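Local coordinates for protein cysteine desulfurase (Thermococcus onnurineus, PDB 5B89) that probably catalyses the pyridoxal-phosphate-dependent removal of sulfur from L-cysteine, passing it to a sulfur carrier and releasing L-alanine, at residues D255-P260 against E282-G287. Numbering follows the deposited sequence.
Sequences DTFEPP and ERFEAG. With PLP (pyridoxal-5'-phosphate), chain D.
Pro259 and Phe284 bring the two backbones closest, their CA atoms 5.5 Å apart, where the irregular chain 255-260 passes the short 3-10 turn 282-284. That turn is closed by Glu285 N bonding to Glu282 O at 3.1 Å. Between the segments the contact is mainly apolar and centres on Phe284, whose CG stands anti to its own carbonyl carbon (chi1 -57°), a setting that carries the ring across to Phe257 and Pro259. Phe257 directs its edge toward the face of this ring in an offset edge-to-face pair, planes at 64° and centroids 5.5 Å apart; Phe257 CD2 comes within 3.5 Å of Phe284 CE1. Pro259 meets the same ring at its rim, CB lying 3.8 Å from Phe284 CD1, while Arg283 CB lies over the centre of one ring face. Pro259 CB also packs against Arg283 O, which is buried without a polar partner. Shortening Phe284 to an alanine would probably leave a gap between the 3-10 turn and the chain at Phe257 and Pro259, and take away the face that the Phe257 edge meets. Farther out, one water joins the loops, donating to Asp255 OD1 and accepting from Arg283 NH1, each at 2.8 Å; Arg283 NE is held by Thr278 O. Phe257 and Phe284 both rest on Ile249, and Phe284 also touches Val101, placing the pair against the edge of the seven-stranded sheet. The arrangement belongs to the class-V aminotransferase fold of this dimer: beyond Phe284 the chain runs to Gly287, whose CA lies 3.6 Å from O2P of a pyridoxal phosphate; that cofactor is hydrogen-bonded by Thr288 and by Ser107 and His235 of the second subunit, in a site shared across the interface.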
# COMPACT_ATOMS: atom_id res chain seq x y z
N ASP B 255 10.53 10.48 -18.99
CA ASP B 255 12.02 10.75 -19.02
C ASP B 255 12.44 11.79 -17.98
O ASP B 255 13.57 12.20 -17.96
CB ASP B 255 12.44 11.29 -20.44
CG ASP B 255 12.43 10.21 -21.52
OD1 ASP B 255 12.49 9.02 -21.17
OD2 ASP B 255 12.32 10.57 -22.72
N THR B 256 11.53 12.28 -17.15
CA THR B 256 11.76 13.40 -16.24
C THR B 256 11.55 12.83 -14.78
O THR B 256 12.29 13.07 -13.89
CB THR B 256 10.71 14.54 -16.45
OG1 THR B 256 10.87 15.07 -17.76
CG2 THR B 256 10.86 15.70 -15.40
N PHE B 257 10.52 12.01 -14.62
CA PHE B 257 10.08 11.63 -13.28
C PHE B 257 10.96 10.57 -12.69
O PHE B 257 10.99 9.46 -13.25
CB PHE B 257 8.65 11.13 -13.40
CG PHE B 257 7.98 10.80 -12.06
CD1 PHE B 257 7.62 11.81 -11.19
CD2 PHE B 257 7.71 9.53 -11.72
CE1 PHE B 257 7.05 11.51 -9.99
CE2 PHE B 257 7.10 9.23 -10.49
CZ PHE B 257 6.82 10.24 -9.64
N GLU B 258 11.63 10.81 -11.57
CA GLU B 258 12.51 9.84 -10.96
C GLU B 258 11.75 8.93 -10.04
O GLU B 258 11.04 9.39 -9.22
CB GLU B 258 13.55 10.54 -10.19
CG GLU B 258 14.58 9.63 -9.66
CD GLU B 258 15.43 10.26 -8.59
OE1 GLU B 258 15.86 9.43 -7.78
OE2 GLU B 258 15.64 11.51 -8.55
N PRO B 259 11.75 7.62 -10.28
CA PRO B 259 10.99 6.74 -9.39
C PRO B 259 11.42 6.84 -7.96
O PRO B 259 12.60 6.51 -7.65
CB PRO B 259 11.22 5.36 -9.94
CG PRO B 259 12.31 5.47 -10.89
CD PRO B 259 12.45 6.85 -11.37
N PRO B 260 10.55 7.22 -6.99
CA PRO B 260 11.06 7.35 -5.63
C PRO B 260 11.31 6.04 -4.96
O PRO B 260 12.10 5.95 -4.05
CB PRO B 260 9.87 8.08 -4.92
CG PRO B 260 9.27 8.84 -6.06
CD PRO B 260 9.23 7.90 -7.21
N GLU B 282 5.88 -0.59 -14.68
CA GLU B 282 6.65 -1.38 -13.68
C GLU B 282 7.82 -0.65 -13.16
O GLU B 282 8.24 -0.92 -11.99
CB GLU B 282 7.10 -2.70 -14.31
CG GLU B 282 5.99 -3.66 -14.57
CD GLU B 282 5.19 -3.38 -15.87
OE1 GLU B 282 5.63 -2.51 -16.70
OE2 GLU B 282 4.13 -4.03 -16.07
N ARG B 283 8.43 0.33 -13.87
CA ARG B 283 9.50 1.15 -13.39
C ARG B 283 9.17 1.79 -12.03
O ARG B 283 10.06 2.13 -11.27
CB ARG B 283 9.82 2.29 -14.42
CG ARG B 283 10.95 3.18 -14.08
CD ARG B 283 11.17 4.35 -15.07
NE ARG B 283 11.53 3.84 -16.34
CZ ARG B 283 11.64 4.64 -17.43
NH1 ARG B 283 11.34 5.94 -17.32
NH2 ARG B 283 12.02 4.14 -18.59
N PHE B 284 7.87 2.05 -11.82
CA PHE B 284 7.39 2.83 -10.66
C PHE B 284 6.87 1.97 -9.53
O PHE B 284 6.52 2.57 -8.48
CB PHE B 284 6.37 3.87 -11.18
CG PHE B 284 6.94 4.77 -12.23
CD1 PHE B 284 8.01 5.51 -11.96
CD2 PHE B 284 6.40 4.86 -13.47
CE1 PHE B 284 8.57 6.34 -12.94
CE2 PHE B 284 6.92 5.74 -14.44
CZ PHE B 284 8.02 6.44 -14.16
N GLU B 285 6.75 0.66 -9.72
CA GLU B 285 6.07 -0.19 -8.78
C GLU B 285 7.08 -1.15 -8.11
O GLU B 285 7.37 -2.20 -8.68
CB GLU B 285 4.97 -0.96 -9.45
CG GLU B 285 3.85 -0.09 -9.94
CD GLU B 285 2.66 -0.85 -10.48
OE1 GLU B 285 2.64 -2.12 -10.81
OE2 GLU B 285 1.59 -0.18 -10.64
N ALA B 286 7.54 -0.77 -6.93
CA ALA B 286 8.57 -1.54 -6.26
C ALA B 286 7.94 -2.63 -5.38
O ALA B 286 7.04 -2.31 -4.59
CB ALA B 286 9.40 -0.60 -5.43
N GLY B 287 8.33 -3.86 -5.60
CA GLY B 287 7.89 -4.98 -4.77
C GLY B 287 6.56 -5.48 -5.17
O GLY B 287 5.87 -4.94 -6.10
N1 PLP D . 13.49 -9.38 0.25
C2 PLP D . 13.37 -10.69 0.26
C2A PLP D . 14.45 -11.51 0.97
C3 PLP D . 12.22 -11.35 -0.39
O3 PLP D . 12.04 -12.68 -0.39
C4 PLP D . 11.21 -10.44 -0.95
C4A PLP D . 9.95 -10.95 -1.63
C5 PLP D . 11.48 -9.01 -0.84
C6 PLP D . 12.58 -8.51 -0.23
C5A PLP D . 10.44 -8.08 -1.41
O4P PLP D . 9.10 -8.45 -0.84
P PLP D . 7.88 -7.64 -1.46
O1P PLP D . 7.82 -8.13 -2.91
O2P PLP D . 8.23 -6.26 -1.46
O3P PLP D . 6.71 -8.08 -0.73
O HOH W 1 11.51 6.66 -20.04